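Local coordinates for putative DNA helicase (Lactobacillus plantarum, PDB 3DMN), which probably acts as a UvrD-like, superfamily 1 DNA helicase, its C-terminal domain seen here being likely to take part in ATP-driven unwinding of DNA, at residues R61-I67 with F115-W121; P35-P41 with L148-G154; T15-V20 with R134-Y138; A110-D116 with R143-E147. All blocks are in the same frame, centred on the assembly; numbering follows the deposited sequence.

Contact 1. Residues R61-I67 with F115-W121. With FMT (formic acid), chain P; ACT (acetate ion), chain K.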
# COMPACT_ATOMS: atom_id res chain seq x y z
N ARG A 61 10.81 11.03 7.40
CA ARG A 61 11.57 10.06 8.19
C ARG A 61 10.75 8.82 8.51
O ARG A 61 10.93 8.21 9.57
CB ARG A 61 12.15 10.70 9.47
CG ARG A 61 12.97 11.96 9.23
CD ARG A 61 13.45 12.53 10.56
NE ARG A 61 12.36 13.21 11.26
CZ ARG A 61 12.34 14.51 11.55
NH1 ARG A 61 13.36 15.29 11.22
NH2 ARG A 61 11.30 15.02 12.19
N ASP A 62 9.88 8.45 7.57
CA ASP A 62 9.11 7.21 7.68
C ASP A 62 9.95 6.05 7.20
O ASP A 62 10.89 6.24 6.41
CB ASP A 62 7.86 7.25 6.78
CG ASP A 62 6.87 8.31 7.20
OD1 ASP A 62 6.90 8.73 8.39
OD2 ASP A 62 6.08 8.70 6.31
N THR A 63 9.60 4.86 7.67
CA THR A 63 10.10 3.62 7.08
C THR A 63 8.92 2.98 6.36
O THR A 63 7.91 2.65 7.00
CB THR A 63 10.57 2.67 8.15
OG1 THR A 63 11.64 3.29 8.90
CG2 THR A 63 11.08 1.38 7.50
N THR A 64 9.06 2.83 5.05
CA THR A 64 8.00 2.35 4.18
C THR A 64 8.14 0.89 3.70
O THR A 64 9.25 0.49 3.28
CB THR A 64 7.87 3.29 2.95
OG1 THR A 64 7.80 4.67 3.39
CG2 THR A 64 6.68 2.89 2.12
N ALA A 65 7.05 0.12 3.75
CA ALA A 65 6.94 -1.15 3.01
C ALA A 65 5.94 -1.02 1.89
O ALA A 65 4.90 -0.40 2.07
CB ALA A 65 6.53 -2.27 3.90
N ILE A 66 6.26 -1.59 0.72
CA ILE A 66 5.29 -1.65 -0.36
C ILE A 66 4.72 -3.06 -0.38
O ILE A 66 5.49 -4.04 -0.40
CB ILE A 66 5.97 -1.45 -1.70
CG1 ILE A 66 6.72 -0.11 -1.68
CG2 ILE A 66 4.91 -1.56 -2.81
CD1 ILE A 66 7.60 0.10 -2.96
N ILE A 67 3.39 -3.16 -0.25
CA ILE A 67 2.74 -4.49 -0.25
C ILE A 67 2.01 -4.72 -1.57
O ILE A 67 1.10 -3.93 -1.92
CB ILE A 67 1.74 -4.66 0.93
CG1 ILE A 67 2.47 -4.31 2.23
CG2 ILE A 67 1.18 -6.08 0.93
CD1 ILE A 67 1.63 -4.41 3.54
N PHE A 115 4.04 -1.88 9.75
CA PHE A 115 5.01 -0.98 9.20
C PHE A 115 4.59 0.46 9.51
O PHE A 115 3.40 0.75 9.59
CB PHE A 115 5.05 -1.17 7.67
CG PHE A 115 5.35 -2.58 7.26
CD1 PHE A 115 6.65 -3.07 7.33
CD2 PHE A 115 4.34 -3.42 6.78
CE1 PHE A 115 6.94 -4.38 6.94
CE2 PHE A 115 4.62 -4.73 6.38
CZ PHE A 115 5.91 -5.20 6.46
N ASP A 116 5.57 1.34 9.68
CA ASP A 116 5.32 2.76 9.85
C ASP A 116 4.46 3.30 8.70
O ASP A 116 3.41 3.90 8.92
CB ASP A 116 6.69 3.43 9.85
CG ASP A 116 6.63 4.88 10.19
OD1 ASP A 116 5.67 5.32 10.86
OD2 ASP A 116 7.61 5.58 9.81
N ALA A 117 4.92 3.07 7.48
CA ALA A 117 4.22 3.52 6.28
C ALA A 117 4.08 2.34 5.33
O ALA A 117 4.99 1.49 5.21
CB ALA A 117 5.01 4.62 5.61
N VAL A 118 2.93 2.28 4.67
CA VAL A 118 2.69 1.24 3.68
C VAL A 118 2.28 1.93 2.39
O VAL A 118 1.47 2.85 2.41
CB VAL A 118 1.54 0.27 4.13
CG1 VAL A 118 1.10 -0.64 2.96
CG2 VAL A 118 2.03 -0.59 5.33
N ILE A 119 2.81 1.42 1.29
CA ILE A 119 2.24 1.76 -0.04
C ILE A 119 1.61 0.50 -0.60
O ILE A 119 2.31 -0.50 -0.77
CB ILE A 119 3.33 2.26 -0.97
CG1 ILE A 119 3.97 3.55 -0.43
CG2 ILE A 119 2.79 2.47 -2.44
CD1 ILE A 119 5.31 3.94 -1.16
N VAL A 120 0.28 0.50 -0.82
CA VAL A 120 -0.40 -0.64 -1.41
C VAL A 120 -0.25 -0.55 -2.91
O VAL A 120 -0.75 0.37 -3.56
CB VAL A 120 -1.91 -0.66 -1.03
CG1 VAL A 120 -2.56 -1.90 -1.58
CG2 VAL A 120 -2.04 -0.62 0.49
N TRP A 121 0.41 -1.56 -3.49
CA TRP A 121 0.66 -1.52 -4.93
C TRP A 121 -0.51 -2.08 -5.73
O TRP A 121 -0.90 -3.27 -5.63
CB TRP A 121 1.98 -2.26 -5.30
CG TRP A 121 2.14 -2.41 -6.76
CD1 TRP A 121 2.16 -3.60 -7.48
CD2 TRP A 121 2.23 -1.36 -7.73
NE1 TRP A 121 2.30 -3.34 -8.84
CE2 TRP A 121 2.32 -1.97 -9.01
CE3 TRP A 121 2.28 0.04 -7.64
CZ2 TRP A 121 2.46 -1.21 -10.18
CZ3 TRP A 121 2.38 0.80 -8.82
CH2 TRP A 121 2.46 0.15 -10.06
C FMT P . 11.89 3.28 3.39
O1 FMT P . 11.82 2.76 4.50
O2 FMT P . 11.83 2.66 2.32
C ACT K . 1.04 -5.13 -11.24
O ACT K . 2.29 -5.31 -10.91
OXT ACT K . 0.10 -5.26 -10.39
CH3 ACT K . 0.65 -4.75 -12.63
O HOH W 1 6.14 7.89 11.44
O HOH W 2 -1.54 -4.69 -3.39
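Two neighbouring strands of the central parallel sheet in this P-loop NTPase-type domain meet here, with Ala65 beside Val118 and Ile66 beside Ile119; strands 64-67 and 118-121 run at 17° to each other. Ala65 and Ile67 each give an N-H to, and accept one through their carbonyl from, strand 118-121 or Ala117 just before it. Ala65 N donates to Ala117 O at 2.9 Å and Trp121 N to Ile67 O at the same length.

On one face of the sheet Ala65 CB sits over the middle of the Phe115 ring, 3.5 Å from its centroid, a CH-pi contact. The ring swings under the alanine because Phe115 CG stands anti to the carbonyl carbon (chi1 -57°). Ile67 CD1 touches both Phe115 CE2 and Val118 CG1. On the other face Thr64 CG2 meets Ile119 CD1 at 3.7 Å, and Ile66 CG2 lies alongside Trp121 CB; helices 43-59 and 71-82 cover this side.

At the N-terminal end of the pairing, Thr63 N donates to the anti lone pair of Asp116 OD2 at 3.0 Å. Asp62 OD1 comes within 3.5 Å of that oxygen, the two carboxylates nearly perpendicular. Such like charges would probably repel, and water 1 donates to OD1 of both aspartates, while Asp116 OD1 is also bonded to His146. At the far end water 2 bridges Ile67 O and Trp121 O, and Trp121 NE1 donates in the ring plane to an acetate O at 2.9 Å.

Contact 2. Residues P35-P41 with L148-G154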
# COMPACT_ATOMS: atom_id res chain seq x y z
N PRO A 35 -5.25 8.61 4.79
CA PRO A 35 -4.68 7.80 3.68
C PRO A 35 -4.82 8.51 2.36
O PRO A 35 -5.81 9.23 2.13
CB PRO A 35 -5.52 6.52 3.69
CG PRO A 35 -5.95 6.41 5.18
CD PRO A 35 -6.21 7.85 5.61
N ASN A 36 -3.80 8.41 1.53
CA ASN A 36 -3.85 9.04 0.20
C ASN A 36 -3.96 8.00 -0.88
O ASN A 36 -3.16 7.07 -0.94
CB ASN A 36 -2.72 10.05 -0.06
CG ASN A 36 -1.34 9.43 -0.14
OD1 ASN A 36 -0.59 9.68 -1.12
ND2 ASN A 36 -0.96 8.67 0.87
N VAL A 37 -4.98 8.17 -1.72
CA VAL A 37 -5.22 7.25 -2.84
C VAL A 37 -4.85 8.00 -4.13
O VAL A 37 -5.23 9.17 -4.33
CB VAL A 37 -6.72 6.85 -2.87
CG1 VAL A 37 -7.04 5.99 -4.11
CG2 VAL A 37 -7.07 6.10 -1.57
N VAL A 38 -4.10 7.31 -5.00
CA VAL A 38 -3.72 7.93 -6.28
C VAL A 38 -4.05 6.95 -7.36
O VAL A 38 -3.57 5.82 -7.33
CB VAL A 38 -2.24 8.32 -6.33
CG1 VAL A 38 -1.96 9.09 -7.61
CG2 VAL A 38 -1.88 9.18 -5.13
N VAL A 39 -4.86 7.40 -8.31
CA VAL A 39 -5.25 6.56 -9.45
C VAL A 39 -4.47 7.04 -10.66
O VAL A 39 -4.48 8.24 -10.96
CB VAL A 39 -6.75 6.60 -9.72
CG1 VAL A 39 -7.11 5.81 -11.01
CG2 VAL A 39 -7.51 6.04 -8.49
N THR A 40 -3.77 6.12 -11.31
CA THR A 40 -2.83 6.46 -12.38
C THR A 40 -3.24 5.74 -13.67
O THR A 40 -3.90 4.71 -13.61
CB THR A 40 -1.41 6.04 -12.01
OG1 THR A 40 -1.31 4.61 -11.92
CG2 THR A 40 -0.98 6.68 -10.64
N PRO A 41 -2.89 6.30 -14.84
CA PRO A 41 -3.39 5.73 -16.09
C PRO A 41 -2.73 4.48 -16.60
O PRO A 41 -3.29 3.82 -17.47
CB PRO A 41 -3.15 6.87 -17.12
CG PRO A 41 -1.91 7.61 -16.52
CD PRO A 41 -2.19 7.58 -15.04
N LEU A 148 -0.49 5.65 5.14
CA LEU A 148 -1.03 4.66 4.21
C LEU A 148 -1.31 5.32 2.87
O LEU A 148 -2.02 6.33 2.81
CB LEU A 148 -2.32 4.05 4.78
CG LEU A 148 -3.12 3.14 3.85
CD1 LEU A 148 -2.30 1.88 3.48
CD2 LEU A 148 -4.53 2.78 4.47
N THR A 149 -0.77 4.72 1.82
CA THR A 149 -0.91 5.24 0.45
C THR A 149 -1.39 4.08 -0.37
O THR A 149 -0.92 2.98 -0.22
CB THR A 149 0.46 5.69 -0.14
OG1 THR A 149 1.00 6.75 0.65
CG2 THR A 149 0.27 6.21 -1.59
N LEU A 150 -2.36 4.33 -1.25
CA LEU A 150 -2.82 3.31 -2.22
C LEU A 150 -2.60 3.86 -3.60
O LEU A 150 -3.05 4.96 -3.92
CB LEU A 150 -4.31 2.94 -2.05
CG LEU A 150 -4.69 2.13 -0.82
CD1 LEU A 150 -4.70 3.00 0.41
CD2 LEU A 150 -6.12 1.59 -1.03
N VAL A 151 -1.94 3.07 -4.43
CA VAL A 151 -1.74 3.42 -5.85
C VAL A 151 -2.50 2.44 -6.70
O VAL A 151 -2.34 1.25 -6.52
CB VAL A 151 -0.22 3.42 -6.25
CG1 VAL A 151 -0.04 3.73 -7.75
CG2 VAL A 151 0.57 4.43 -5.42
N ALA A 152 -3.32 2.94 -7.63
CA ALA A 152 -4.11 2.03 -8.49
C ALA A 152 -3.77 2.38 -9.92
O ALA A 152 -3.67 3.55 -10.25
CB ALA A 152 -5.63 2.25 -8.26
N VAL A 153 -3.63 1.36 -10.75
CA VAL A 153 -3.39 1.55 -12.19
C VAL A 153 -4.71 1.25 -12.90
O VAL A 153 -5.24 0.11 -12.86
CB VAL A 153 -2.32 0.60 -12.70
CG1 VAL A 153 -2.16 0.77 -14.23
CG2 VAL A 153 -0.99 0.92 -12.00
N GLY A 154 -5.25 2.28 -13.53
CA GLY A 154 -6.49 2.16 -14.30
C GLY A 154 -7.62 2.78 -13.52
O GLY A 154 -7.85 3.99 -13.58
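Asn36 CG sits in the crowded position between its backbone N and carbonyl carbon (chi1 67°), and this turns the amide across to Thr149, whose OG1 lies beside its own backbone N. Asn36 ND2 donates to Thr149 OG1 at 2.8 Å, the hydroxyl being tilted somewhat from the amide plane, and more weakly to Leu148 O, which also takes Asn36 N. Putting a valine here would probably leave Thr149 OG1 without this donor and Leu148 O with one grip fewer.

Strands 36-40 and 148-153 are adjacent in the parallel sheet of the P-loop NTPase-type domain and run in register, Asn36 opposite Thr149 through to Thr40 opposite Val153. Asn36, Val38 and Thr40 bond to the second strand and to Gly154 just after it: Val38 N donates to Leu150 O, Ala152 N to Val38 O, and Gly154 N to Thr40 O at 2.8 Å.

Thr40 OG1 takes the same setting as Asn36 CG, between its backbone N and carbonyl carbon (chi1 66°). It reaches Ala152 O at 3.1 Å from above the carbonyl plane, while Thr40 N approaches the same oxygen at 2.8 Å, a double grip.

On the opposite face the packing is apolar: Val37 CG2 meets Leu150 CB, and Val39 CG2 meets Ala152 CB. At the start of the pair Pro35 CB touches Leu148 CD2 at 3.9 Å. At its C-terminal end Val39 CG1 comes within 3.2 Å of Gly154 O.

Contact 3. Residues T15-V20 with R134-Y138. With ACT (acetate ion), chain D.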
# COMPACT_ATOMS: atom_id res chain seq x y z
N THR A 15 -9.72 1.88 6.98
CA THR A 15 -9.70 0.45 6.77
C THR A 15 -10.96 -0.28 7.23
O THR A 15 -11.38 -1.25 6.59
CB THR A 15 -8.45 -0.20 7.39
OG1 THR A 15 -8.47 -0.02 8.82
CG2 THR A 15 -7.18 0.40 6.81
N LYS A 16 -11.58 0.18 8.32
CA LYS A 16 -12.76 -0.52 8.84
C LYS A 16 -13.86 -0.58 7.76
O LYS A 16 -14.62 -1.52 7.70
CB LYS A 16 -13.27 0.13 10.13
CG LYS A 16 -13.99 1.44 9.92
CD LYS A 16 -14.23 2.19 11.20
CE LYS A 16 -14.87 3.53 10.86
NZ LYS A 16 -15.14 4.17 12.25
N GLU A 17 -13.92 0.43 6.89
CA GLU A 17 -15.02 0.55 5.94
C GLU A 17 -14.79 -0.33 4.72
O GLU A 17 -15.66 -0.43 3.84
CB GLU A 17 -15.21 2.01 5.54
CG GLU A 17 -15.60 2.88 6.75
CD GLU A 17 -16.46 4.08 6.40
OE1 GLU A 17 -16.57 4.47 5.24
OE2 GLU A 17 -16.96 4.73 7.36
N ILE A 18 -13.60 -0.95 4.65
CA ILE A 18 -13.33 -1.92 3.54
C ILE A 18 -14.15 -3.20 3.75
O ILE A 18 -14.54 -3.89 2.77
CB ILE A 18 -11.85 -2.24 3.43
CG1 ILE A 18 -11.07 -0.97 3.11
CG2 ILE A 18 -11.58 -3.29 2.29
CD1 ILE A 18 -9.55 -1.07 3.15
N LEU A 19 -14.39 -3.54 5.01
CA LEU A 19 -15.16 -4.74 5.35
C LEU A 19 -16.65 -4.46 5.29
O LEU A 19 -17.09 -3.37 5.61
CB LEU A 19 -14.81 -5.22 6.76
CG LEU A 19 -13.33 -5.59 6.92
CD1 LEU A 19 -13.03 -6.07 8.34
CD2 LEU A 19 -12.91 -6.68 5.92
N VAL A 20 -17.42 -5.45 4.86
CA VAL A 20 -18.88 -5.39 4.99
C VAL A 20 -19.22 -6.41 6.10
O VAL A 20 -19.17 -7.62 5.88
CB VAL A 20 -19.57 -5.65 3.62
CG1 VAL A 20 -19.11 -4.61 2.63
CG2 VAL A 20 -19.24 -7.00 3.06
N ARG A 134 -12.30 -8.48 -0.04
CA ARG A 134 -12.32 -7.38 0.95
C ARG A 134 -11.39 -7.70 2.13
O ARG A 134 -10.66 -6.81 2.64
CB ARG A 134 -13.74 -7.16 1.47
CG ARG A 134 -14.61 -6.44 0.45
CD ARG A 134 -15.98 -6.15 1.01
NE ARG A 134 -16.76 -5.50 -0.03
CZ ARG A 134 -16.66 -4.22 -0.38
NH1 ARG A 134 -15.84 -3.40 0.30
NH2 ARG A 134 -17.39 -3.77 -1.41
N GLN A 135 -11.41 -8.96 2.58
CA GLN A 135 -10.61 -9.32 3.77
C GLN A 135 -9.12 -9.08 3.48
O GLN A 135 -8.39 -8.50 4.29
CB GLN A 135 -10.84 -10.79 4.14
CG GLN A 135 -10.01 -11.23 5.32
CD GLN A 135 -10.37 -10.43 6.56
OE1 GLN A 135 -11.54 -10.17 6.83
NE2 GLN A 135 -9.36 -10.06 7.33
N LEU A 136 -8.69 -9.51 2.29
CA LEU A 136 -7.29 -9.27 1.87
C LEU A 136 -6.93 -7.79 1.82
O LEU A 136 -5.92 -7.37 2.40
CB LEU A 136 -7.06 -9.92 0.50
CG LEU A 136 -5.68 -9.64 -0.09
CD1 LEU A 136 -4.61 -10.33 0.72
CD2 LEU A 136 -5.63 -10.12 -1.55
N LEU A 137 -7.75 -6.98 1.14
CA LEU A 137 -7.43 -5.57 1.01
C LEU A 137 -7.43 -4.90 2.37
O LEU A 137 -6.53 -4.11 2.67
CB LEU A 137 -8.43 -4.89 0.06
CG LEU A 137 -8.15 -3.43 -0.24
CD1 LEU A 137 -6.76 -3.25 -0.88
CD2 LEU A 137 -9.26 -2.91 -1.16
N TYR A 138 -8.40 -5.26 3.21
CA TYR A 138 -8.44 -4.75 4.59
C TYR A 138 -7.14 -5.11 5.34
O TYR A 138 -6.51 -4.26 5.98
CB TYR A 138 -9.62 -5.40 5.30
CG TYR A 138 -9.60 -5.18 6.78
CD1 TYR A 138 -10.00 -3.95 7.30
CD2 TYR A 138 -9.18 -6.17 7.64
CE1 TYR A 138 -10.01 -3.74 8.71
CE2 TYR A 138 -9.17 -5.98 9.01
CZ TYR A 138 -9.57 -4.77 9.54
OH TYR A 138 -9.54 -4.62 10.92
C ACT D . -15.82 -8.62 4.77
O ACT D . -16.21 -7.92 3.80
OXT ACT D . -16.18 -8.29 5.92
CH3 ACT D . -15.00 -9.82 4.61
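Arg134 and Ile18 supply the one hydrogen bond between the end of helix 9-16, with the turn after it, and helix 134-141. Arg134 NH1 donates to Ile18 O at 2.8 Å, the oxygen lying in the guanidinium plane and the bond fairly straight at 160°. The arginine chain, extended from CG to NE, carries the guanidinium to the Ile18 carbonyl; the same NH1 also reaches Leu159 O, and NE forms a salt bridge with Glu131, so the guanidinium is fixed from several directions. Val20 N donates to O of an acetate, probably from the crystallisation liquor, at 2.9 Å; this ion also lies against Arg134 CD.

Contacts with flat groups come next. Val20 CG1 lies over one face of the Arg134 guanidinium, toward its rim, 3.7 Å from Arg134 NE. Leu19 CD1 stands over the centre of the Tyr138 ring, 3.6 Å from the centroid and almost on its normal, a CH-pi contact. Tyr138 CG is anti to its backbone N (chi1 169°), a setting that lays the ring beneath the leucine. At the ring's edge Tyr138 CD1 is 3.1 Å from Thr15 O, a carbonyl bonded to Ile18 N.

Among purely apolar touches, Leu19 CD2 meets Tyr138 CB at 3.6 Å, and Ile18 CG2 fits against Tyr138 CB and Leu137 CD2.

The contact lies about 13 Å from the centre of the chain, centre to centre: Thr15 and Ile18 also press on Cys141 further along helix 134-141, and Thr15 CG2 reaches Leu148 of strand 147-153, so the two helices pack together beside that strand.

Contact 4. Residues A110-D116 with R143-E147. With ACT (acetate ion), chain G.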
# COMPACT_ATOMS: atom_id res chain seq x y z
N ALA A 110 3.31 -10.71 4.68
CA ALA A 110 3.22 -9.58 5.58
C ALA A 110 2.65 -10.03 6.92
O ALA A 110 2.46 -9.23 7.84
CB ALA A 110 2.43 -8.46 4.94
N LYS A 111 2.35 -11.34 7.03
CA LYS A 111 1.68 -11.92 8.19
C LYS A 111 2.44 -11.59 9.47
O LYS A 111 3.64 -11.87 9.56
CB LYS A 111 1.58 -13.45 8.01
CG LYS A 111 0.93 -14.21 9.16
CD LYS A 111 1.12 -15.72 8.98
CE LYS A 111 0.36 -16.51 10.04
NZ LYS A 111 1.20 -17.63 10.56
N GLY A 112 1.72 -11.02 10.43
CA GLY A 112 2.29 -10.68 11.73
C GLY A 112 3.18 -9.46 11.70
O GLY A 112 3.98 -9.27 12.62
N LEU A 113 3.07 -8.66 10.63
CA LEU A 113 3.97 -7.50 10.47
C LEU A 113 3.20 -6.20 10.55
O LEU A 113 2.05 -6.14 10.15
CB LEU A 113 4.73 -7.56 9.15
CG LEU A 113 5.65 -8.80 8.93
CD1 LEU A 113 6.43 -8.65 7.63
CD2 LEU A 113 6.55 -9.04 10.12
N GLU A 114 3.84 -5.17 11.08
CA GLU A 114 3.27 -3.81 11.03
C GLU A 114 4.41 -2.92 10.52
O GLU A 114 5.58 -3.19 10.81
CB GLU A 114 2.78 -3.35 12.42
CG GLU A 114 3.78 -3.50 13.56
CD GLU A 114 4.94 -2.47 13.56
OE1 GLU A 114 6.03 -2.81 14.06
OE2 GLU A 114 4.77 -1.34 13.05
N PHE A 115 4.04 -1.88 9.75
CA PHE A 115 5.01 -0.98 9.20
C PHE A 115 4.59 0.46 9.51
O PHE A 115 3.40 0.75 9.59
CB PHE A 115 5.05 -1.17 7.67
CG PHE A 115 5.35 -2.58 7.26
CD1 PHE A 115 6.65 -3.07 7.33
CD2 PHE A 115 4.34 -3.42 6.78
CE1 PHE A 115 6.94 -4.38 6.94
CE2 PHE A 115 4.62 -4.73 6.38
CZ PHE A 115 5.91 -5.20 6.46
N ASP A 116 5.57 1.34 9.68
CA ASP A 116 5.32 2.76 9.85
C ASP A 116 4.46 3.30 8.70
O ASP A 116 3.41 3.90 8.92
CB ASP A 116 6.69 3.43 9.85
CG ASP A 116 6.63 4.88 10.19
OD1 ASP A 116 5.67 5.32 10.86
OD2 ASP A 116 7.61 5.58 9.81
N ARG A 143 -1.91 -3.07 7.84
CA ARG A 143 -0.49 -3.22 8.22
C ARG A 143 0.15 -1.86 8.48
O ARG A 143 1.22 -1.81 9.08
CB ARG A 143 0.31 -3.93 7.15
CG ARG A 143 -0.27 -5.28 6.74
CD ARG A 143 0.27 -6.35 7.58
NE ARG A 143 -0.33 -7.65 7.28
CZ ARG A 143 -0.48 -8.59 8.20
NH1 ARG A 143 -0.06 -8.37 9.45
NH2 ARG A 143 -1.05 -9.76 7.88
N ALA A 144 -0.47 -0.78 7.97
CA ALA A 144 0.10 0.57 8.15
C ALA A 144 -0.23 1.13 9.50
O ALA A 144 -1.42 1.19 9.90
CB ALA A 144 -0.47 1.57 7.09
N MSE A 145 0.80 1.60 10.18
CA MSE A 145 0.62 2.17 11.51
C MSE A 145 0.37 3.67 11.41
O MSE A 145 -0.53 4.19 12.09
CB MSE A 145 1.81 1.85 12.43
CG MSE A 145 1.94 0.39 12.74
SE MSE A 145 0.37 -0.39 13.67
CE MSE A 145 -0.48 -1.37 12.19
N HIS A 146 1.13 4.36 10.57
CA HIS A 146 1.17 5.83 10.62
C HIS A 146 0.84 6.52 9.28
O HIS A 146 0.17 7.54 9.26
CB HIS A 146 2.52 6.31 11.20
CG HIS A 146 2.83 5.71 12.55
ND1 HIS A 146 4.00 5.02 12.83
CD2 HIS A 146 2.08 5.63 13.68
CE1 HIS A 146 3.96 4.57 14.08
NE2 HIS A 146 2.82 4.94 14.62
N GLU A 147 1.27 5.93 8.17
CA GLU A 147 1.02 6.49 6.83
C GLU A 147 0.56 5.37 5.89
O GLU A 147 1.14 4.31 5.88
CB GLU A 147 2.30 7.11 6.28
CG GLU A 147 2.06 8.09 5.13
CD GLU A 147 1.56 9.47 5.62
OE1 GLU A 147 1.73 9.78 6.82
OE2 GLU A 147 1.03 10.25 4.79
C ACT G . -1.56 -9.19 4.43
O ACT G . -1.33 -9.94 5.41
OXT ACT G . -0.99 -8.10 4.43
CH3 ACT G . -2.48 -9.60 3.34
O HOH W 3 -1.14 -11.34 10.48
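Phe115 and Arg143 join at the tight part of this contact, where a short parallel pairing sets Phe115 N on Arg143 O at 2.9 Å and Met145 N on Phe115 O. Asp116 O then accepts both His146 N and Glu147 N. The Asp116 side chain closes the corner: His146 ND1 donates to Asp116 OD1 at 2.6 Å in the plane of its ring, meeting the carboxylate on its anti side. Selenomethionine Met145 bends back and puts its CG 3.3 Å from Glu114 OE2.

Arg143 carries the rest. Its chain is bent at chi2 (-89°), which folds the guanidinium back over the type II turn 110-113, where Gly112 has positive phi. Ala110 O stands 3.0 Å from Arg143 CZ, over the face and at a poor angle for bonding, while Arg143 NH1 donates to a lone pair of Leu113 O at 3.1 Å. The looser side faces Lys111 and Gly112, both exposed: water 3 joins Gly112 N to Arg143 NH2. An acetate, probably from the crystallisation liquor, lies at the edge of the guanidinium, its OXT taking Arg143 NE at 3.0 Å; the approach of its O to NH2 is unusually short.

A leucine in place of Arg143 would probably leave Leu113 O without this donor and the turn without the group that covers it. Segment 110-116 resembles motif V and segment 143-147 the end of motif VI of superfamily 1 helicases, where an arginine faces the ATP gamma-phosphate; an anion held at the Arg143 edge, though only acetate, is consistent with such a site.

Overall arrangement
From the N terminus, the end of helix 9-16 starts contact 3, which closes only at helix 134-141. Strand 36-40 follows and opens contact 2, whose partner strand 147-153 comes still later, so contacts 2 and 3 cross. Inside both loops lies contact 1, joining strands 64-68 and 118-121. Contact 4 links the loop before strand 118-121 to the one before strand 147-153; it crosses contacts 1 and 3 and is nested within contact 2. Contacts 1 and 2 share the sheet, where Val118 and Val120 probably hydrogen-bond to the Thr149 backbone, while contacts 1 and 4 share Phe115 and Asp116. Contact 3 adds the two helices beside it.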